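Local coordinates for uncharacterized N-acetyltransferase SSO0209 (Sulfolobus solfataricus P2, PDB 4R3L), which transfers the acetyl group of acetyl-CoA to the free alpha-amino group of protein N-termini, preferring those that begin with serine, at residues A[39-44]-A[65-70]; A[92-97]-A[105-110]. One frame throughout, in Å; residues are numbered along the deposited sequence.

Contact 1: A[39-44]-A[65-70]; sequences YYFFVE and YIMPRI
Met67 is the bump of this contact, and the rings of Phe41 and Phe42 form the hollow that receives it. The setting is the GNAT fold: helix 39-49 lies over one face of the central sheet, and strand 61-72 passes beneath it. The short axes come no closer than 9.8 Å, so long side chains must bridge the gap. Phe41 and Phe42 are neighbours on the helix but leave it differently. Phe41 has CG anti to the backbone N (chi1 -174°), whereas Phe42 has CG beside it (chi1 -70°). Helix position and torsion together send the two rings apart, and the end of Met67 sits between them. A bend at the last torsion (chi3 63°) turns the methyl into this notch. Met67 CE meets the edge of the Phe41 ring at CE2, 3.6 Å away and near the ring plane. The sulfur makes an oblique Met-aromatic contact with Phe42, with SD 4.5 Å from the ring centroid. Replacing Phe42 by an alanine would probably cost the sulfur this aromatic partner, open a gap beside it and let the Met67 methyl turn more freely. On the helix side, Phe42 also packs against Ile25 and Ile26 of helix 22-32. Phe41 stacks on Tyr37, a substrate-binding residue. Tyr65, two residues back along the strand, touches the Phe42 ring edge with its hydroxyl, which hydrogen-bonds to Ser91 and Asn29. No hydrogen bond joins the two segments; apolar packing and sulfur-aromatic contact hold them. Phe42 CE1 touches both strand residues, 3.6 Å from Met67 CE and 4.3 Å from Tyr65 OH.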
ATOM      1  N   TYR A  39      -2.034 -16.687   3.110  1.00 24.27           N
ATOM      2  CA  TYR A  39      -0.753 -16.589   3.800  1.00 20.94           C
ATOM      3  C   TYR A  39       0.453 -16.551   2.838  1.00 19.43           C
ATOM      4  O   TYR A  39       1.362 -15.749   3.026  1.00 19.43           O
ATOM      5  CB  TYR A  39      -0.632 -17.769   4.793  1.00 22.88           C
ATOM      6  CG  TYR A  39       0.633 -17.802   5.621  1.00 22.50           C
ATOM      7  CD1 TYR A  39       0.700 -17.179   6.859  1.00 26.33           C
ATOM      8  CD2 TYR A  39       1.758 -18.492   5.172  1.00 23.71           C
ATOM      9  CE1 TYR A  39       1.866 -17.220   7.618  1.00 27.80           C
ATOM     10  CE2 TYR A  39       2.918 -18.550   5.927  1.00 25.40           C
ATOM     11  CZ  TYR A  39       2.973 -17.908   7.137  1.00 27.14           C
ATOM     12  OH  TYR A  39       4.139 -17.970   7.875  1.00 28.86           O
ATOM     13  N   TYR A  40       0.465 -17.407   1.808  1.00 19.73           N
ATOM     14  CA  TYR A  40       1.627 -17.483   0.926  1.00 18.56           C
ATOM     15  C   TYR A  40       1.846 -16.179   0.151  1.00 18.43           C
ATOM     16  O   TYR A  40       2.965 -15.849  -0.237  1.00 17.84           O
ATOM     17  CB  TYR A  40       1.508 -18.663  -0.053  1.00 20.12           C
ATOM     18  CG  TYR A  40       0.445 -18.534  -1.122  1.00 21.91           C
ATOM     19  CD1 TYR A  40       0.670 -17.769  -2.265  1.00 20.59           C
ATOM     20  CD2 TYR A  40      -0.755 -19.233  -1.020  1.00 22.16           C
ATOM     21  CE1 TYR A  40      -0.288 -17.663  -3.259  1.00 20.75           C
ATOM     22  CE2 TYR A  40      -1.725 -19.143  -2.021  1.00 25.21           C
ATOM     23  CZ  TYR A  40      -1.478 -18.343  -3.131  1.00 28.59           C
ATOM     24  OH  TYR A  40      -2.415 -18.220  -4.129  1.00 30.45           O
ATOM     25  N   PHE A  41       0.759 -15.455  -0.087  1.00 16.50           N
ATOM     26  CA  PHE A  41       0.832 -14.169  -0.781  1.00 18.63           C
ATOM     27  C   PHE A  41       1.619 -13.161   0.078  1.00 15.52           C
ATOM     28  O   PHE A  41       2.532 -12.491  -0.415  1.00 16.35           O
ATOM     29  CB  PHE A  41      -0.580 -13.690  -1.079  1.00 16.45           C
ATOM     30  CG  PHE A  41      -0.664 -12.451  -1.921  1.00 20.77           C
ATOM     31  CD1 PHE A  41      -0.816 -12.542  -3.296  1.00 25.04           C
ATOM     32  CD2 PHE A  41      -0.674 -11.195  -1.330  1.00 24.00           C
ATOM     33  CE1 PHE A  41      -0.935 -11.401  -4.077  1.00 26.29           C
ATOM     34  CE2 PHE A  41      -0.789 -10.046  -2.108  1.00 22.14           C
ATOM     35  CZ  PHE A  41      -0.926 -10.159  -3.486  1.00 21.78           C
ATOM     36  N   PHE A  42       1.276 -13.069   1.355  1.00 17.67           N
ATOM     37  CA  PHE A  42       1.994 -12.169   2.258  1.00 19.16           C
ATOM     38  C   PHE A  42       3.456 -12.583   2.349  1.00 19.22           C
ATOM     39  O   PHE A  42       4.341 -11.742   2.299  1.00 16.54           O
ATOM     40  CB  PHE A  42       1.347 -12.143   3.643  1.00 17.31           C
ATOM     41  CG  PHE A  42       0.012 -11.450   3.669  1.00 18.52           C
ATOM     42  CD1 PHE A  42      -0.057 -10.068   3.787  1.00 19.32           C
ATOM     43  CD2 PHE A  42      -1.167 -12.169   3.564  1.00 20.70           C
ATOM     44  CE1 PHE A  42      -1.284  -9.421   3.814  1.00 24.39           C
ATOM     45  CE2 PHE A  42      -2.397 -11.518   3.578  1.00 23.66           C
ATOM     46  CZ  PHE A  42      -2.447 -10.150   3.704  1.00 26.45           C
ATOM     47  N   VAL A  43       3.717 -13.889   2.427  1.00 16.46           N
ATOM     48  CA  VAL A  43       5.088 -14.364   2.562  1.00 16.66           C
ATOM     49  C   VAL A  43       5.925 -14.001   1.344  1.00 18.48           C
ATOM     50  O   VAL A  43       7.068 -13.550   1.482  1.00 18.66           O
ATOM     51  CB  VAL A  43       5.127 -15.904   2.806  1.00 17.72           C
ATOM     52  CG1 VAL A  43       6.545 -16.449   2.634  1.00 21.63           C
ATOM     53  CG2 VAL A  43       4.610 -16.197   4.187  1.00 17.82           C
ATOM     54  N   GLU A  44       5.369 -14.163   0.147  1.00 18.28           N
ATOM     55  CA  GLU A  44       6.162 -13.878  -1.040  1.00 18.59           C
ATOM     56  C   GLU A  44       6.456 -12.394  -1.177  1.00 20.33           C
ATOM     57  O   GLU A  44       7.533 -12.017  -1.621  1.00 19.20           O
ATOM     58  CB  GLU A  44       5.474 -14.401  -2.290  1.00 20.48           C
ATOM     59  CG  GLU A  44       5.603 -15.922  -2.332  1.00 18.26           C
ATOM     60  CD  GLU A  44       4.922 -16.556  -3.513  1.00 24.16           C
ATOM     61  OE1 GLU A  44       3.875 -17.202  -3.298  1.00 24.78           O
ATOM     62  OE2 GLU A  44       5.454 -16.447  -4.637  1.00 29.78           O
ATOM     63  N   TYR A  65      -0.149  -2.042   8.641  1.00 15.27           N
ATOM     64  CA  TYR A  65       0.916  -2.508   7.769  1.00 13.67           C
ATOM     65  C   TYR A  65       0.768  -1.900   6.399  1.00 14.42           C
ATOM     66  O   TYR A  65      -0.309  -1.410   6.035  1.00 15.25           O
ATOM     67  CB  TYR A  65       0.905  -4.048   7.673  1.00 15.55           C
ATOM     68  CG  TYR A  65      -0.278  -4.558   6.893  1.00 15.39           C
ATOM     69  CD1 TYR A  65      -0.192  -4.764   5.525  1.00 18.00           C
ATOM     70  CD2 TYR A  65      -1.494  -4.812   7.521  1.00 17.95           C
ATOM     71  CE1 TYR A  65      -1.285  -5.221   4.800  1.00 18.63           C
ATOM     72  CE2 TYR A  65      -2.596  -5.260   6.803  1.00 17.67           C
ATOM     73  CZ  TYR A  65      -2.487  -5.449   5.444  1.00 20.00           C
ATOM     74  OH  TYR A  65      -3.572  -5.909   4.722  1.00 23.25           O
ATOM     75  N   ILE A  66       1.844  -1.962   5.626  1.00 12.45           N
ATOM     76  CA  ILE A  66       1.777  -1.636   4.214  1.00 12.57           C
ATOM     77  C   ILE A  66       2.568  -2.676   3.442  1.00 14.67           C
ATOM     78  O   ILE A  66       3.726  -2.938   3.751  1.00 14.58           O
ATOM     79  CB  ILE A  66       2.312  -0.208   3.916  1.00 14.81           C
ATOM     80  CG1 ILE A  66       2.184   0.109   2.418  1.00 12.74           C
ATOM     81  CG2 ILE A  66       3.763  -0.036   4.401  1.00 14.51           C
ATOM     82  CD1 ILE A  66       2.496   1.581   2.087  1.00 13.44           C
ATOM     83  N   MET A  67       1.921  -3.277   2.445  1.00 14.29           N
ATOM     84  CA  MET A  67       2.547  -4.327   1.644  1.00 11.81           C
ATOM     85  C   MET A  67       2.746  -3.847   0.223  1.00 14.01           C
ATOM     86  O   MET A  67       1.775  -3.515  -0.451  1.00 16.38           O
ATOM     87  CB  MET A  67       1.672  -5.596   1.659  1.00 15.39           C
ATOM     88  CG  MET A  67       2.137  -6.658   0.710  1.00 15.90           C
ATOM     89  SD  MET A  67       1.327  -8.263   1.052  1.00 18.96           S
ATOM     90  CE  MET A  67      -0.389  -7.851   0.738  1.00 22.29           C
ATOM     91  N   PRO A  68       4.006  -3.812  -0.241  1.00 13.93           N
ATOM     92  CA  PRO A  68       4.357  -3.266  -1.545  1.00 16.12           C
ATOM     93  C   PRO A  68       4.584  -4.344  -2.600  1.00 18.10           C
ATOM     94  O   PRO A  68       4.746  -5.524  -2.265  1.00 17.94           O
ATOM     95  CB  PRO A  68       5.676  -2.549  -1.248  1.00 17.00           C
ATOM     96  CG  PRO A  68       6.357  -3.542  -0.331  1.00 19.08           C
ATOM     97  CD  PRO A  68       5.225  -4.131   0.534  1.00 16.98           C
ATOM     98  N   ARG A  69       4.618  -3.915  -3.856  1.00 18.82           N
ATOM     99  CA  ARG A  69       5.084  -4.748  -4.959  1.00 19.23           C
ATOM    100  C   ARG A  69       5.946  -3.857  -5.839  1.00 20.59           C
ATOM    101  O   ARG A  69       5.581  -2.714  -6.099  1.00 23.73           O
ATOM    102  CB  ARG A  69       3.910  -5.332  -5.748  1.00 22.38           C
ATOM    103  CG  ARG A  69       4.314  -6.237  -6.893  1.00 27.57           C
ATOM    104  CD  ARG A  69       3.153  -6.352  -7.864  1.00 28.86           C
ATOM    105  NE  ARG A  69       3.174  -7.596  -8.611  1.00 42.41           N
ATOM    106  CZ  ARG A  69       2.378  -7.838  -9.646  1.00 41.25           C
ATOM    107  NH1 ARG A  69       1.526  -6.900 -10.052  1.00 39.86           N
ATOM    108  NH2 ARG A  69       2.439  -9.004 -10.276  1.00 41.07           N
ATOM    109  N   ILE A  70       7.090  -4.360  -6.286  1.00 18.25           N
ATOM    110  CA  ILE A  70       7.979  -3.565  -7.123  1.00 19.65           C
ATOM    111  C   ILE A  70       7.885  -4.063  -8.570  1.00 21.31           C
ATOM    112  O   ILE A  70       7.943  -5.274  -8.813  1.00 23.86           O
ATOM    113  CB  ILE A  70       9.432  -3.632  -6.643  1.00 21.80           C
ATOM    114  CG1 ILE A  70       9.547  -3.126  -5.197  1.00 22.43           C
ATOM    115  CG2 ILE A  70      10.318  -2.823  -7.583  1.00 24.30           C
ATOM    116  CD1 ILE A  70       9.102  -1.671  -5.045  1.00 22.03           C
TER

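Contact 2: A[92-97]-A[105-110]; sequences IAVLEE and TTLLEA. With COA (coenzyme A), chain C.
Ile92 and Val94 meet Leu107 and Leu108 without any aromatic ring between them; the flat groups here are peptide units and the two pantetheine amides of coenzyme A. These amides meet the strand through polar atoms. N4P of the coenzyme donates to Ile92 O at 2.6 Å, and Val94 N donates to O9P at 2.8 Å. The pantetheine thus runs beside strand 83-94 much like an added strand, a hallmark of the GNAT fold. The two segments belong to a beta-alpha-beta unit: strand 83-94, helix 103-119 and strand 123-129. Strand and helix run roughly antiparallel, at 148°. Aliphatic side chains fill the space between them. Ile92 extends its longer branch, with CG1 anti to the backbone N (chi1 -175°), and its CD1 presses on Leu108 CG at 3.8 Å. The same methyl lies 4.3 Å from Leu107 CB. Val94 adds a looser touch, CG2 to Leu107 CD1 at 4.4 Å. Its two methyls also border the pyrophosphate oxygens. Tyr139, an acetyl-CoA-binding residue of helix 133-141, packs on both Ile92 and Leu108. The first turn of helix 103-119 faces the pyrophosphate, and its helix end probably helps to stabilise the negative charge. Gly102 N and Ala104 N also bond to the coenzyme, as expected of the GNAT pyrophosphate-binding loop. Thr105 grips one phosphate oxygen twice. A chi1 of -66° swings OG1 round beside its own backbone N, and the two donors meet at O2A: Thr105 N at 2.9 Å and Thr105 OG1 at 2.8 Å.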
ATOM      1  N   ILE A  92      -2.795  -1.604   2.302  1.00 19.69           N
ATOM      2  CA  ILE A  92      -2.459  -0.838   3.495  1.00 18.41           C
ATOM      3  C   ILE A  92      -3.685  -0.794   4.410  1.00 19.47           C
ATOM      4  O   ILE A  92      -4.815  -0.584   3.963  1.00 23.60           O
ATOM      5  CB  ILE A  92      -1.960   0.589   3.138  1.00 21.54           C
ATOM      6  CG1 ILE A  92      -1.505   1.343   4.389  1.00 20.88           C
ATOM      7  CG2 ILE A  92      -3.025   1.394   2.385  1.00 25.68           C
ATOM      8  CD1 ILE A  92      -0.933   2.718   4.072  1.00 18.88           C
ATOM      9  N   ALA A  93      -3.471  -1.045   5.687  1.00 17.41           N
ATOM     10  CA  ALA A  93      -4.575  -1.026   6.627  1.00 21.65           C
ATOM     11  C   ALA A  93      -4.083  -0.676   8.025  1.00 25.95           C
ATOM     12  O   ALA A  93      -2.937  -0.947   8.374  1.00 20.72           O
ATOM     13  CB  ALA A  93      -5.284  -2.372   6.635  1.00 21.91           C
ATOM     14  N   VAL A  94      -4.963  -0.069   8.816  1.00 23.49           N
ATOM     15  CA  VAL A  94      -4.667   0.289  10.195  1.00 19.30           C
ATOM     16  C   VAL A  94      -5.870  -0.089  11.055  1.00 21.70           C
ATOM     17  O   VAL A  94      -7.002   0.199  10.669  1.00 26.83           O
ATOM     18  CB  VAL A  94      -4.372   1.806  10.330  1.00 23.22           C
ATOM     19  CG1 VAL A  94      -4.138   2.200  11.784  1.00 22.78           C
ATOM     20  CG2 VAL A  94      -3.184   2.215   9.451  1.00 24.10           C
ATOM     21  N   LEU A  95      -5.639  -0.747  12.191  1.00 24.36           N
ATOM     22  CA  LEU A  95      -6.741  -1.111  13.095  1.00 29.07           C
ATOM     23  C   LEU A  95      -7.536   0.147  13.473  1.00 28.57           C
ATOM     24  O   LEU A  95      -6.947   1.201  13.723  1.00 30.79           O
ATOM     25  CB  LEU A  95      -6.217  -1.812  14.355  1.00 28.70           C
ATOM     26  CG  LEU A  95      -5.730  -3.259  14.210  1.00 29.41           C
ATOM     27  CD1 LEU A  95      -5.163  -3.798  15.506  1.00 31.52           C
ATOM     28  CD2 LEU A  95      -6.852  -4.158  13.706  1.00 33.17           C
ATOM     29  N   GLU A  96      -8.864   0.028  13.498  1.00 37.47           N
ATOM     30  CA  GLU A  96      -9.765   1.165  13.729  1.00 36.38           C
ATOM     31  C   GLU A  96      -9.403   1.988  14.960  1.00 34.30           C
ATOM     32  O   GLU A  96      -9.447   3.215  14.921  1.00 36.28           O
ATOM     33  CB  GLU A  96     -11.215   0.682  13.858  1.00 38.74           C
ATOM     34  CG  GLU A  96     -12.254   1.815  13.928  1.00 47.43           C
ATOM     35  CD  GLU A  96     -12.451   2.372  15.335  1.00 49.69           C
ATOM     36  OE1 GLU A  96     -12.252   1.620  16.313  1.00 51.76           O
ATOM     37  OE2 GLU A  96     -12.797   3.566  15.464  1.00 54.16           O
ATOM     38  N   GLU A  97      -9.055   1.311  16.048  1.00 37.34           N
ATOM     39  CA  GLU A  97      -8.774   1.983  17.314  1.00 38.03           C
ATOM     40  C   GLU A  97      -7.573   2.922  17.211  1.00 40.17           C
ATOM     41  O   GLU A  97      -7.444   3.870  17.984  1.00 38.14           O
ATOM     42  CB  GLU A  97      -8.545   0.951  18.420  1.00 43.48           C
ATOM     43  CG  GLU A  97      -9.777   0.115  18.763  1.00 48.53           C
ATOM     44  CD  GLU A  97      -9.976  -1.094  17.846  1.00 53.30           C
ATOM     45  OE1 GLU A  97      -9.178  -1.291  16.902  1.00 44.03           O
ATOM     46  OE2 GLU A  97     -10.944  -1.852  18.075  1.00 63.86           O
ATOM     47  N   THR A 105      -0.064   7.546   7.087  1.00 18.34           N
ATOM     48  CA  THR A 105       0.830   8.512   6.469  1.00 15.68           C
ATOM     49  C   THR A 105       2.275   8.102   6.635  1.00 16.53           C
ATOM     50  O   THR A 105       3.055   8.196   5.691  1.00 15.60           O
ATOM     51  CB  THR A 105       0.631   9.935   7.055  1.00 18.55           C
ATOM     52  OG1 THR A 105      -0.676  10.397   6.707  1.00 22.97           O
ATOM     53  CG2 THR A 105       1.660  10.888   6.478  1.00 19.98           C
ATOM     54  N   THR A 106       2.650   7.635   7.824  1.00 14.48           N
ATOM     55  CA  THR A 106       4.043   7.298   8.028  1.00 13.96           C
ATOM     56  C   THR A 106       4.385   5.956   7.369  1.00 14.33           C
ATOM     57  O   THR A 106       5.501   5.779   6.895  1.00 14.84           O
ATOM     58  CB  THR A 106       4.408   7.255   9.525  1.00 17.21           C
ATOM     59  OG1 THR A 106       3.620   6.256  10.194  1.00 19.36           O
ATOM     60  CG2 THR A 106       4.159   8.630  10.158  1.00 18.10           C
ATOM     61  N   LEU A 107       3.432   5.029   7.331  1.00 14.46           N
ATOM     62  CA  LEU A 107       3.667   3.771   6.595  1.00 14.86           C
ATOM     63  C   LEU A 107       3.972   4.070   5.119  1.00 13.77           C
ATOM     64  O   LEU A 107       4.909   3.517   4.529  1.00 15.41           O
ATOM     65  CB  LEU A 107       2.460   2.820   6.704  1.00 15.29           C
ATOM     66  CG  LEU A 107       2.281   2.105   8.050  1.00 17.40           C
ATOM     67  CD1 LEU A 107       0.916   1.425   8.142  1.00 20.14           C
ATOM     68  CD2 LEU A 107       3.400   1.087   8.279  1.00 17.65           C
ATOM     69  N   LEU A 108       3.162   4.931   4.512  1.00 16.38           N
ATOM     70  CA  LEU A 108       3.372   5.298   3.110  1.00 16.27           C
ATOM     71  C   LEU A 108       4.701   6.004   2.902  1.00 16.39           C
ATOM     72  O   LEU A 108       5.381   5.752   1.920  1.00 18.37           O
ATOM     73  CB  LEU A 108       2.236   6.185   2.595  1.00 17.32           C
ATOM     74  CG  LEU A 108       0.940   5.481   2.203  1.00 21.52           C
ATOM     75  CD1 LEU A 108      -0.249   6.416   2.331  1.00 25.32           C
ATOM     76  CD2 LEU A 108       1.055   4.951   0.761  1.00 20.59           C
ATOM     77  N   GLU A 109       5.078   6.899   3.817  1.00 17.03           N
ATOM     78  CA  GLU A 109       6.340   7.599   3.644  1.00 17.02           C
ATOM     79  C   GLU A 109       7.506   6.634   3.684  1.00 17.20           C
ATOM     80  O   GLU A 109       8.447   6.757   2.898  1.00 18.06           O
ATOM     81  CB  GLU A 109       6.532   8.680   4.712  1.00 21.40           C
ATOM     82  CG  GLU A 109       7.719   9.615   4.417  1.00 25.02           C
ATOM     83  CD  GLU A 109       9.074   9.120   4.953  1.00 27.74           C
ATOM     84  OE1 GLU A 109       9.124   8.134   5.721  1.00 26.67           O
ATOM     85  OE2 GLU A 109      10.109   9.743   4.607  1.00 33.67           O
ATOM     86  N   ALA A 110       7.440   5.678   4.604  1.00 17.33           N
ATOM     87  CA  ALA A 110       8.528   4.729   4.773  1.00 16.88           C
ATOM     88  C   ALA A 110       8.641   3.831   3.547  1.00 17.64           C
ATOM     89  O   ALA A 110       9.745   3.578   3.042  1.00 17.57           O
ATOM     90  CB  ALA A 110       8.315   3.882   6.033  1.00 18.29           C
TER
HETATM   91  N1A COA C 400     -12.008  11.096   6.944  1.00 42.62           N
HETATM   92  C2A COA C 400     -11.411  12.154   6.357  1.00 47.28           C
HETATM   93  N3A COA C 400     -10.086  12.191   6.197  1.00 46.38           N
HETATM   94  C4A COA C 400      -9.303  11.155   6.630  1.00 41.82           C
HETATM   95  C5A COA C 400      -9.886  10.053   7.239  1.00 38.55           C
HETATM   96  C6A COA C 400     -11.281  10.042   7.393  1.00 42.09           C
HETATM   97  N6A COA C 400     -11.937   8.903   8.026  1.00 39.79           N
HETATM   98  N7A COA C 400      -8.863   9.172   7.567  1.00 38.31           N
HETATM   99  C8A COA C 400      -7.687   9.732   7.168  1.00 37.36           C
HETATM  100  N9A COA C 400      -7.938  10.924   6.592  1.00 36.93           N
HETATM  101  C1B COA C 400      -6.949  11.868   6.044  1.00 43.06           C
HETATM  102  C2B COA C 400      -6.852  13.058   6.915  1.00 44.21           C
HETATM  103  O2B COA C 400      -6.484  14.171   6.182  1.00 44.25           O
HETATM  104  C3B COA C 400      -5.765  12.714   7.800  1.00 40.72           C
HETATM  105  O3B COA C 400      -5.278  13.858   8.381  1.00 46.55           O
HETATM  106  P3B COA C 400      -5.777  14.268   9.811  1.00 57.95           P
HETATM  107  O7A COA C 400      -4.828  15.299  10.420  1.00 57.29           O
HETATM  108  O8A COA C 400      -5.801  13.073  10.679  1.00 43.01           O
HETATM  109  O9A COA C 400      -7.157  14.844   9.716  1.00 50.17           O
HETATM  110  C4B COA C 400      -4.810  12.107   6.856  1.00 38.69           C
HETATM  111  O4B COA C 400      -5.618  11.324   6.013  1.00 36.14           O
HETATM  112  C5B COA C 400      -3.850  11.220   7.531  1.00 36.19           C
HETATM  113  O5B COA C 400      -4.433  10.037   7.999  1.00 30.71           O
HETATM  114  P1A COA C 400      -3.697   8.926   8.847  1.00 27.49           P
HETATM  115  O1A COA C 400      -3.924   9.125  10.321  1.00 26.39           O
HETATM  116  O2A COA C 400      -2.268   8.900   8.491  1.00 23.34           O
HETATM  117  O3A COA C 400      -4.466   7.604   8.385  1.00 26.02           O
HETATM  118  P2A COA C 400      -4.861   6.384   9.302  1.00 28.07           P
HETATM  119  O4A COA C 400      -6.078   6.686  10.161  1.00 30.16           O
HETATM  120  O5A COA C 400      -3.690   5.941  10.121  1.00 24.42           O
HETATM  121  O6A COA C 400      -5.249   5.177   8.312  1.00 24.89           O
HETATM  122  CBP COA C 400      -6.535   4.221   6.471  1.00 22.34           C
HETATM  123  CCP COA C 400      -5.893   5.479   7.130  1.00 27.64           C
HETATM  124  CDP COA C 400      -7.291   4.640   5.239  1.00 26.28           C
HETATM  125  CEP COA C 400      -5.398   3.270   6.103  1.00 25.61           C
HETATM  126  CAP COA C 400      -7.442   3.627   7.526  1.00 29.45           C
HETATM  127  OAP COA C 400      -8.656   4.361   7.701  1.00 29.36           O
HETATM  128  C9P COA C 400      -7.859   2.191   7.270  1.00 26.20           C
HETATM  129  O9P COA C 400      -7.117   1.235   7.618  1.00 27.72           O
HETATM  130  N8P COA C 400      -9.124   1.863   6.650  1.00 28.73           N
HETATM  131  C7P COA C 400      -9.562   0.496   6.387  1.00 30.22           C
HETATM  132  C6P COA C 400      -8.638  -0.266   5.394  1.00 34.65           C
HETATM  133  C5P COA C 400      -8.414   0.504   4.095  1.00 31.66           C
HETATM  134  O5P COA C 400      -9.414   0.992   3.508  1.00 31.23           O
HETATM  135  N4P COA C 400      -7.059   0.686   3.570  1.00 30.42           N
HETATM  136  C3P COA C 400      -6.844   1.429   2.344  1.00 30.71           C
HETATM  137  C2P COA C 400      -7.346   0.822   1.040  1.00 40.76           C
HETATM  138  S1P COA C 400      -6.735   1.481  -0.478  1.00 52.53           S

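Overall arrangement
Contacts 1 and 2 lie on opposite faces of the same sheet, their centres 15 Å apart. Strands 61-72 and 83-94 are antiparallel neighbours and join them. Tyr65 N lies 3.0 Å from Ala93 O, a probable hydrogen bond. Met67 pairs through its backbone with Val90 and Ser91. Ile66 points away from contact 1 and reaches helix 103-119; its CG2 is 3.7 Å from Leu107 O. Contact 2 includes part of the coenzyme pocket itself. Contact 1 is set back from it, with the Tyr65 side chain about 8 Å from coenzyme A at the nearest atoms. Its link to substrate binding is Phe41, whose side chain is about 4 Å from that of Tyr37 at the nearest atoms.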